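Local coordinates for uncharacterized protein (Pyrococcus furiosus DSM 3638, PDB 3WZ2) that probably acts in proteasome assembly or activation, being an archaeal homologue of the proteasome-assembly chaperones that is built here from five protein chains, at residues P71-G76 against I84-L89; N11-E16 against I49-S54; N19-E24 against N109-I114. All blocks are in the same frame, centred on the assembly; numbering follows the deposited sequence.

Contact 1 of 3, residues P71-G76 against I84-L89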
loop_
_atom_site.group_PDB
_atom_site.type_symbol
_atom_site.label_atom_id
_atom_site.label_comp_id
_atom_site.label_asym_id
_atom_site.label_seq_id
_atom_site.Cartn_x
_atom_site.Cartn_y
_atom_site.Cartn_z
ATOM N N PRO B 71 -14.756 19.379 5.542
ATOM C CA PRO B 71 -15.281 18.381 6.452
ATOM C C PRO B 71 -14.611 18.354 7.806
ATOM O O PRO B 71 -15.221 17.848 8.741
ATOM C CB PRO B 71 -15.045 17.051 5.704
ATOM C CG PRO B 71 -13.972 17.338 4.736
ATOM C CD PRO B 71 -14.083 18.788 4.380
ATOM N N LEU B 72 -13.384 18.869 7.925
ATOM C CA LEU B 72 -12.715 18.965 9.228
ATOM C C LEU B 72 -12.468 20.414 9.543
ATOM O O LEU B 72 -11.694 21.069 8.864
ATOM C CB LEU B 72 -11.385 18.216 9.216
ATOM C CG LEU B 72 -11.473 16.777 9.652
ATOM C CD1 LEU B 72 -12.227 15.926 8.639
ATOM C CD2 LEU B 72 -10.077 16.220 9.864
ATOM N N ARG B 73 -13.207 20.942 10.495
ATOM C CA ARG B 73 -13.256 22.372 10.664
ATOM C C ARG B 73 -13.156 22.761 12.141
ATOM O O ARG B 73 -13.390 21.944 13.025
ATOM C CB ARG B 73 -14.493 23.024 9.994
ATOM C CG ARG B 73 -15.765 22.280 10.164
ATOM C CD ARG B 73 -16.903 22.810 9.287
ATOM N NE ARG B 73 -18.116 22.208 9.807
ATOM C CZ ARG B 73 -18.483 20.974 9.573
ATOM N NH1 ARG B 73 -17.759 20.193 8.772
ATOM N NH2 ARG B 73 -19.611 20.523 10.086
ATOM N N PHE B 74 -12.783 24.015 12.353
ATOM C CA PHE B 74 -12.678 24.628 13.672
ATOM C C PHE B 74 -13.590 25.826 13.738
ATOM O O PHE B 74 -13.579 26.677 12.842
ATOM C CB PHE B 74 -11.246 25.079 13.927
ATOM C CG PHE B 74 -10.258 23.955 13.857
ATOM C CD1 PHE B 74 -10.119 23.080 14.907
ATOM C CD2 PHE B 74 -9.483 23.761 12.717
ATOM C CE1 PHE B 74 -9.220 22.034 14.839
ATOM C CE2 PHE B 74 -8.577 22.708 12.649
ATOM C CZ PHE B 74 -8.462 21.831 13.711
ATOM N N TYR B 75 -14.393 25.880 14.802
ATOM C CA TYR B 75 -15.232 27.014 15.098
ATOM C C TYR B 75 -14.676 27.752 16.279
ATOM O O TYR B 75 -13.998 27.167 17.130
ATOM C CB TYR B 75 -16.645 26.540 15.403
ATOM C CG TYR B 75 -17.375 25.969 14.217
ATOM C CD1 TYR B 75 -18.039 26.805 13.322
ATOM C CD2 TYR B 75 -17.397 24.625 13.982
ATOM C CE1 TYR B 75 -18.706 26.309 12.225
ATOM C CE2 TYR B 75 -18.071 24.102 12.881
ATOM C CZ TYR B 75 -18.712 24.960 12.008
ATOM O OH TYR B 75 -19.370 24.431 10.939
ATOM N N GLY B 76 -14.974 29.035 16.343
ATOM C CA GLY B 76 -14.347 29.924 17.276
ATOM C C GLY B 76 -15.285 30.993 17.743
ATOM O O GLY B 76 -16.076 31.525 16.965
ATOM N N ILE B 84 -14.427 19.903 14.879
ATOM C CA ILE B 84 -15.488 19.011 14.391
ATOM C C ILE B 84 -14.949 18.253 13.194
ATOM O O ILE B 84 -14.172 18.793 12.421
ATOM C CB ILE B 84 -16.715 19.871 13.975
ATOM C CG1 ILE B 84 -17.391 20.427 15.298
ATOM C CG2 ILE B 84 -17.656 19.104 13.041
ATOM C CD1 ILE B 84 -18.550 21.362 15.116
ATOM N N ALA B 85 -15.383 17.017 13.024
ATOM C CA ALA B 85 -15.134 16.273 11.815
ATOM C C ALA B 85 -16.387 15.549 11.347
ATOM O O ALA B 85 -17.018 14.852 12.125
ATOM C CB ALA B 85 -14.016 15.259 12.047
ATOM N N ASP B 86 -16.686 15.632 10.059
ATOM C CA ASP B 86 -17.806 14.920 9.494
ATOM C C ASP B 86 -17.458 13.592 8.825
ATOM O O ASP B 86 -18.347 12.918 8.337
ATOM C CB ASP B 86 -18.568 15.845 8.543
ATOM C CG ASP B 86 -19.396 16.905 9.306
ATOM O OD1 ASP B 86 -19.959 16.568 10.361
ATOM O OD2 ASP B 86 -19.446 18.082 8.883
ATOM N N ILE B 87 -16.196 13.180 8.876
ATOM C CA ILE B 87 -15.775 11.893 8.330
ATOM C C ILE B 87 -14.954 11.174 9.404
ATOM O O ILE B 87 -14.374 11.815 10.281
ATOM C CB ILE B 87 -14.981 12.085 7.020
ATOM C CG1 ILE B 87 -13.877 13.090 7.228
ATOM C CG2 ILE B 87 -15.902 12.660 5.955
ATOM C CD1 ILE B 87 -12.912 13.167 6.067
ATOM N N PHE B 88 -14.947 9.853 9.377
ATOM C CA PHE B 88 -14.233 9.077 10.414
ATOM C C PHE B 88 -12.990 8.614 9.692
ATOM O O PHE B 88 -13.072 7.935 8.703
ATOM C CB PHE B 88 -15.070 7.910 11.042
ATOM C CG PHE B 88 -14.340 7.117 12.160
ATOM C CD1 PHE B 88 -14.518 7.427 13.520
ATOM C CD2 PHE B 88 -13.513 6.016 11.845
ATOM C CE1 PHE B 88 -13.871 6.688 14.519
ATOM C CE2 PHE B 88 -12.862 5.288 12.839
ATOM C CZ PHE B 88 -13.033 5.628 14.175
ATOM N N LEU B 89 -11.850 9.047 10.192
ATOM C CA LEU B 89 -10.615 9.015 9.470
ATOM C C LEU B 89 -9.778 7.836 9.919
ATOM O O LEU B 89 -9.969 7.314 10.994
ATOM C CB LEU B 89 -9.861 10.318 9.713
ATOM C CG LEU B 89 -10.463 11.532 8.991
ATOM C CD1 LEU B 89 -9.644 12.757 9.251
ATOM C CD2 LEU B 89 -10.550 11.297 7.479
HETATM O O HOH W 1 -21.477 18.290 11.326
#
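Asp86 OD2 is gripped by both terminal nitrogens of Arg73, with NH1 and NH2 each 2.7 Å from it. The oxygen lies in the guanidinium plane, but the two flat groups are turned 41° apart, and both nitrogens approach from the same face of the carboxylate. The NH1 contact is well above the carboxylate plane, whereas NH2 comes closer to that plane, on the syn side. Water 1 donates to the other oxygen, OD1. Arg73 gets there by placing CG between its backbone N and carbonyl carbon (chi1 42°) and then running extended to NE, which carries the guanidinium diagonally to Asp86, just past the end of the partner strand. NE itself donates to Tyr75 OH (2.8 Å), two residues along the same strand, which fixes the rotation of the guanidinium from the NE side, and NH1 also reaches Pro70 O. Ile84 CG2 lies over one face of the guanidinium, toward its rim, 3.8 Å from NH2, while Ile84 CD1 lies obliquely against the Tyr75 ring; a branched aliphatic chain serves both flat groups at once. Were this arginine an alanine, the Asp86 carboxylate would probably lose its countercharge and the Tyr75 hydroxyl its NE donor.

On the other face of the sheet Leu72 makes apolar contacts with Ala85 and with Ile87 and Leu89 of the loop that follows. The small methyl of Ala85, CB, fits under the leucine branch point, Leu72 CG (3.8 Å). Leu72 CD1 touches Ile87 CG1, the two side chains crossing at about a right angle, and Leu72 CD2 meets Leu89 CD1 tip to tip at 3.5 Å. Backbone bonds join Arg73 and Ile84 in both directions, and Asp86 N adds one to Pro71 O (3.0 Å). The pattern is that of an antiparallel beta hairpin, strands 72-77 and 80-85, within the mixed sheet of this PAC2-family protein.

Contact 2 of 3, residues N11-E16 against I49-S54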
loop_
_atom_site.group_PDB
_atom_site.type_symbol
_atom_site.label_atom_id
_atom_site.label_comp_id
_atom_site.label_asym_id
_atom_site.label_seq_id
_atom_site.Cartn_x
_atom_site.Cartn_y
_atom_site.Cartn_z
ATOM N N ASN B 11 -1.895 20.050 7.230
ATOM C CA ASN B 11 -1.720 21.440 7.697
ATOM C C ASN B 11 -2.921 21.947 8.418
ATOM O O ASN B 11 -4.032 21.805 7.921
ATOM C CB ASN B 11 -1.409 22.422 6.567
ATOM C CG ASN B 11 -0.049 22.170 5.969
ATOM O OD1 ASN B 11 0.909 22.844 6.346
ATOM N ND2 ASN B 11 0.079 21.146 5.128
ATOM N N LEU B 12 -2.716 22.600 9.550
ATOM C CA LEU B 12 -3.807 23.304 10.212
ATOM C C LEU B 12 -3.872 24.684 9.680
ATOM O O LEU B 12 -2.928 25.435 9.825
ATOM C CB LEU B 12 -3.617 23.383 11.732
ATOM C CG LEU B 12 -4.436 22.626 12.730
ATOM C CD1 LEU B 12 -4.742 21.264 12.155
ATOM C CD2 LEU B 12 -3.711 22.540 14.056
ATOM N N VAL B 13 -5.007 25.064 9.121
ATOM C CA VAL B 13 -5.248 26.453 8.817
ATOM C C VAL B 13 -6.098 27.005 9.934
ATOM O O VAL B 13 -7.294 26.779 9.989
ATOM C CB VAL B 13 -5.939 26.635 7.432
ATOM C CG1 VAL B 13 -6.146 28.116 7.093
ATOM C CG2 VAL B 13 -5.104 25.974 6.344
ATOM N N LEU B 14 -5.469 27.749 10.813
ATOM C CA LEU B 14 -6.077 28.128 12.060
ATOM C C LEU B 14 -5.319 29.317 12.659
ATOM O O LEU B 14 -4.159 29.161 13.041
ATOM C CB LEU B 14 -6.021 26.936 13.008
ATOM C CG LEU B 14 -6.758 27.119 14.319
ATOM C CD1 LEU B 14 -8.222 27.417 14.082
ATOM C CD2 LEU B 14 -6.613 25.877 15.176
ATOM N N PRO B 15 -5.970 30.492 12.767
ATOM C CA PRO B 15 -5.270 31.598 13.429
ATOM C C PRO B 15 -5.013 31.310 14.901
ATOM O O PRO B 15 -5.734 30.527 15.525
ATOM C CB PRO B 15 -6.218 32.788 13.264
ATOM C CG PRO B 15 -7.541 32.205 12.964
ATOM C CD PRO B 15 -7.309 30.877 12.302
ATOM N N GLU B 16 -3.978 31.937 15.419
ATOM C CA GLU B 16 -3.611 31.854 16.824
ATOM C C GLU B 16 -4.664 32.483 17.702
ATOM O O GLU B 16 -5.173 33.562 17.409
ATOM C CB GLU B 16 -2.267 32.522 17.062
ATOM C CG GLU B 16 -1.159 31.817 16.302
ATOM C CD GLU B 16 0.257 32.170 16.774
ATOM O OE1 GLU B 16 0.439 32.790 17.869
ATOM O OE2 GLU B 16 1.194 31.820 16.029
ATOM N N ILE B 49 -13.559 29.382 11.788
ATOM C CA ILE B 49 -12.286 30.110 11.820
ATOM C C ILE B 49 -11.111 29.380 11.152
ATOM O O ILE B 49 -10.067 29.971 10.954
ATOM C CB ILE B 49 -11.885 30.544 13.252
ATOM C CG1 ILE B 49 -11.751 29.335 14.195
ATOM C CG2 ILE B 49 -12.889 31.545 13.793
ATOM C CD1 ILE B 49 -10.995 29.635 15.479
ATOM N N GLY B 50 -11.277 28.103 10.845
ATOM C CA GLY B 50 -10.228 27.346 10.211
ATOM C C GLY B 50 -10.614 25.929 9.883
ATOM O O GLY B 50 -11.752 25.526 10.040
ATOM N N TYR B 51 -9.632 25.165 9.409
ATOM C CA TYR B 51 -9.880 23.824 8.946
ATOM C C TYR B 51 -8.598 23.036 8.921
ATOM O O TYR B 51 -7.508 23.594 9.009
ATOM C CB TYR B 51 -10.544 23.849 7.561
ATOM C CG TYR B 51 -9.766 24.615 6.507
ATOM C CD1 TYR B 51 -9.747 25.998 6.516
ATOM C CD2 TYR B 51 -9.077 23.953 5.512
ATOM C CE1 TYR B 51 -9.057 26.715 5.560
ATOM C CE2 TYR B 51 -8.379 24.661 4.540
ATOM C CZ TYR B 51 -8.365 26.042 4.577
ATOM O OH TYR B 51 -7.673 26.774 3.608
ATOM N N VAL B 52 -8.739 21.733 8.777
ATOM C CA VAL B 52 -7.635 20.855 8.492
ATOM C C VAL B 52 -7.553 20.580 6.997
ATOM O O VAL B 52 -8.548 20.280 6.332
ATOM C CB VAL B 52 -7.814 19.523 9.183
ATOM C CG1 VAL B 52 -6.620 18.630 8.941
ATOM C CG2 VAL B 52 -8.052 19.735 10.660
ATOM N N ASP B 53 -6.349 20.675 6.477
ATOM C CA ASP B 53 -6.107 20.563 5.054
ATOM C C ASP B 53 -5.105 19.435 4.826
ATOM O O ASP B 53 -4.009 19.452 5.368
ATOM C CB ASP B 53 -5.543 21.888 4.516
ATOM C CG ASP B 53 -5.294 21.854 3.018
ATOM O OD1 ASP B 53 -6.045 21.171 2.281
ATOM O OD2 ASP B 53 -4.334 22.489 2.592
ATOM N N SER B 54 -5.495 18.458 4.022
ATOM C CA SER B 54 -4.640 17.329 3.709
ATOM C C SER B 54 -5.108 16.665 2.441
ATOM O O SER B 54 -6.318 16.481 2.227
ATOM C CB SER B 54 -4.719 16.312 4.847
ATOM O OG SER B 54 -4.013 15.106 4.564
#
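Val13 holds CG1 anti to its backbone N (chi1 -178°), while Tyr51 swings CG in between its own N and carbonyl carbon (chi1 56°), and these two choices lay the side chains alongside one another, pointing the same way. Val13 CB then sits over one face of the tyrosine ring in a CH-pi contact, 3.9 Å from the centroid and 21° off the normal, displaced toward the rim. CG1 touches Tyr51 CE1 at 3.6 Å, and CG2 lies near CZ and the hydroxyl oxygen. A beta-branched residue suits this spot because its two methyls spread along one side of the ring, over CE1 and toward CZ and the hydroxyl.

Four backbone bonds join the strands: Asn11 exchanges a pair with Asp53, and Val13 a pair with Tyr51. Between them, on the other face, Leu12 CD1 meets Val52 CG2 (3.9 Å). This is antiparallel pairing at the outermost strand, within the chain, of the mixed sheet. On its far side strand 47-53 carries a classic beta bulge, with Ile49 and Gly50 both opposite Phe74. Gly50, almost fully extended, has no side chain, and this allows Val13 O to come within 3.0 Å of its CA.

Past Val13 the strand pairing ends, and Leu14 and Pro15 meet Ile49 of the bulge instead. Pro15, with no N-H to offer, brings its ring CD to 3.2 Å from Ile49 O. Leu14 CD1 packs on Ile49 CD1 at 3.8 Å, and the Leu14 side chain also meets Phe74 of strand 72-77 and Tyr104 of helix 91-107. Asn11 and Asp53 are polar residues on the same side as Tyr51, whose ring stands edge-to-face with Trp165 of a neighbouring subunit; there Asp53 also packs on Glu166 of that subunit.

Contact 3 of 3, residues N19-E24 against N109-I114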
loop_
_atom_site.group_PDB
_atom_site.type_symbol
_atom_site.label_atom_id
_atom_site.label_comp_id
_atom_site.label_asym_id
_atom_site.label_seq_id
_atom_site.Cartn_x
_atom_site.Cartn_y
_atom_site.Cartn_z
ATOM N N ASN B 19 -4.160 31.519 24.690
ATOM C CA ASN B 19 -4.845 30.943 25.860
ATOM C C ASN B 19 -6.188 30.234 25.547
ATOM O O ASN B 19 -7.155 30.244 26.311
ATOM C CB ASN B 19 -5.009 31.996 26.977
ATOM C CG ASN B 19 -3.642 32.650 27.380
ATOM O OD1 ASN B 19 -2.582 32.010 27.459
ATOM N ND2 ASN B 19 -3.681 33.941 27.573
ATOM N N ALA B 20 -6.216 29.654 24.376
ATOM C CA ALA B 20 -7.399 28.968 23.876
ATOM C C ALA B 20 -7.900 27.933 24.859
ATOM O O ALA B 20 -7.122 27.224 25.533
ATOM C CB ALA B 20 -7.067 28.312 22.546
ATOM N N ILE B 21 -9.211 27.844 24.957
ATOM C CA ILE B 21 -9.868 26.647 25.419
ATOM C C ILE B 21 -10.310 25.865 24.209
ATOM O O ILE B 21 -11.168 26.316 23.438
ATOM C CB ILE B 21 -11.042 27.000 26.330
ATOM C CG1 ILE B 21 -10.510 27.670 27.602
ATOM C CG2 ILE B 21 -11.855 25.757 26.679
ATOM C CD1 ILE B 21 -11.564 28.448 28.367
ATOM N N PHE B 22 -9.712 24.678 24.037
ATOM C CA PHE B 22 -9.897 23.877 22.831
ATOM C C PHE B 22 -10.745 22.692 23.160
ATOM O O PHE B 22 -10.398 21.913 24.056
ATOM C CB PHE B 22 -8.552 23.388 22.327
ATOM C CG PHE B 22 -8.627 22.626 21.041
ATOM C CD1 PHE B 22 -8.483 23.276 19.843
ATOM C CD2 PHE B 22 -8.782 21.262 21.032
ATOM C CE1 PHE B 22 -8.520 22.577 18.645
ATOM C CE2 PHE B 22 -8.812 20.553 19.845
ATOM C CZ PHE B 22 -8.676 21.213 18.652
ATOM N N ILE B 23 -11.849 22.551 22.446
ATOM C CA ILE B 23 -12.783 21.472 22.696
ATOM C C ILE B 23 -12.872 20.590 21.477
ATOM O O ILE B 23 -13.133 21.086 20.385
ATOM C CB ILE B 23 -14.164 22.041 22.982
ATOM C CG1 ILE B 23 -14.092 22.906 24.238
ATOM C CG2 ILE B 23 -15.174 20.925 23.156
ATOM C CD1 ILE B 23 -15.279 23.824 24.377
ATOM N N GLU B 24 -12.669 19.287 21.647
ATOM C CA GLU B 24 -12.628 18.388 20.505
ATOM C C GLU B 24 -13.784 17.392 20.599
ATOM O O GLU B 24 -13.969 16.778 21.633
ATOM C CB GLU B 24 -11.288 17.630 20.503
ATOM C CG GLU B 24 -11.227 16.464 19.545
ATOM C CD GLU B 24 -11.703 15.134 20.137
ATOM O OE1 GLU B 24 -11.213 14.710 21.212
ATOM O OE2 GLU B 24 -12.485 14.446 19.472
ATOM N N ASN B 109 -0.105 28.538 23.888
ATOM C CA ASN B 109 -0.258 28.362 25.325
ATOM C C ASN B 109 -1.699 28.176 25.745
ATOM O O ASN B 109 -2.200 28.862 26.637
ATOM C CB ASN B 109 0.386 29.513 26.083
ATOM C CG ASN B 109 1.815 29.757 25.622
ATOM O OD1 ASN B 109 2.696 28.917 25.797
ATOM N ND2 ASN B 109 2.043 30.899 25.015
ATOM N N ALA B 110 -2.332 27.181 25.135
ATOM C CA ALA B 110 -3.710 26.843 25.426
ATOM C C ALA B 110 -3.899 26.658 26.910
ATOM O O ALA B 110 -3.070 26.085 27.584
ATOM C CB ALA B 110 -4.115 25.571 24.683
ATOM N N GLU B 111 -5.010 27.160 27.417
ATOM C CA GLU B 111 -5.356 27.013 28.825
ATOM C C GLU B 111 -5.924 25.619 29.149
ATOM O O GLU B 111 -5.632 25.051 30.186
ATOM C CB GLU B 111 -6.378 28.099 29.151
ATOM C CG GLU B 111 -6.747 28.246 30.608
ATOM C CD GLU B 111 -7.942 29.190 30.787
ATOM O OE1 GLU B 111 -7.954 30.259 30.117
ATOM O OE2 GLU B 111 -8.857 28.852 31.590
ATOM N N LYS B 112 -6.753 25.081 28.256
ATOM C CA LYS B 112 -7.389 23.780 28.453
ATOM C C LYS B 112 -7.596 23.057 27.125
ATOM O O LYS B 112 -7.909 23.670 26.124
ATOM C CB LYS B 112 -8.763 23.922 29.121
ATOM C CG LYS B 112 -8.719 24.384 30.545
ATOM C CD LYS B 112 -10.092 24.384 31.177
ATOM C CE LYS B 112 -10.147 25.267 32.419
ATOM N NZ LYS B 112 -10.342 24.468 33.648
ATOM N N VAL B 113 -7.473 21.739 27.167
ATOM C CA VAL B 113 -7.777 20.875 26.068
ATOM C C VAL B 113 -8.783 19.874 26.562
ATOM O O VAL B 113 -8.479 19.051 27.408
ATOM C CB VAL B 113 -6.500 20.170 25.576
ATOM C CG1 VAL B 113 -6.751 19.442 24.277
ATOM C CG2 VAL B 113 -5.379 21.184 25.384
ATOM N N ILE B 114 -9.988 19.909 26.008
ATOM C CA ILE B 114 -11.091 19.116 26.527
ATOM C C ILE B 114 -11.648 18.291 25.382
ATOM O O ILE B 114 -12.134 18.833 24.399
ATOM C CB ILE B 114 -12.206 20.024 27.087
ATOM C CG1 ILE B 114 -11.688 20.896 28.213
ATOM C CG2 ILE B 114 -13.348 19.184 27.626
ATOM C CD1 ILE B 114 -12.575 22.079 28.568
#
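Backbone hydrogen bonds lace Ala20 to Glu111 and then climb the two strands in parallel register. Ala20 O accepts from Glu111 N (2.8 Å) and, weakly, from Lys112 N; Phe22 bonds through its N to Lys112 O and through its O to Ile114 N, and Ile114 O receives Glu24 N (2.8 Å). CA-H...O contacts fill in between, the shortest from Ile23 CA to Ile114 O at 3.2 Å.

Apolar contacts are lighter. Ile21 and Ile114 lie side by side, with CG2 of the first 4.2 Å from CD1 of the second. Phe22 points to the other face of the sheet; with CG anti to the backbone N (chi1 -176°), its ring CD2 meets Val113 CG1 obliquely.

Among polar groups, Asn19 and Asn109 both take positive phi, a conformation asparagine tolerates well; Asn109 closes the preceding helix with a Schellman motif. The buried Glu24 carboxylate is satisfied by Ser115 OG, Ser160 OG and Tyr26 N.

Strand 21-24 lies between strands 80-85 and 112-120, all three parallel, and helix 91-107 links the outer two in a beta-alpha-beta crossover. That helix packs on Phe22 and Val113, while helix 188-202 covers Ile21, Ile23 and Ile114 on the other face.

Overall arrangement
All three contacts belong to one mixed sheet, spread across it from edge to core. Contact 2 is the surface member, at the outermost strand within the chain, and it alone reaches another subunit; its side chains mix aromatic, apolar and polar groups. Contact 1 is buried and adjoins it through strands 47-53 and 72-77, where Phe74 bonds to Ile49 and Gly50; its distinctive chemistry is a salt bridge across the base of a hairpin. Contact 3, also buried, is parallel where the others are antiparallel, and relies mainly on backbone bonds and aliphatic packing. Phe74 and Phe22 touch, tying contacts 1 and 3 together, while contacts 2 and 3 are linked through the chain running from strand 11-13 to strand 21-24.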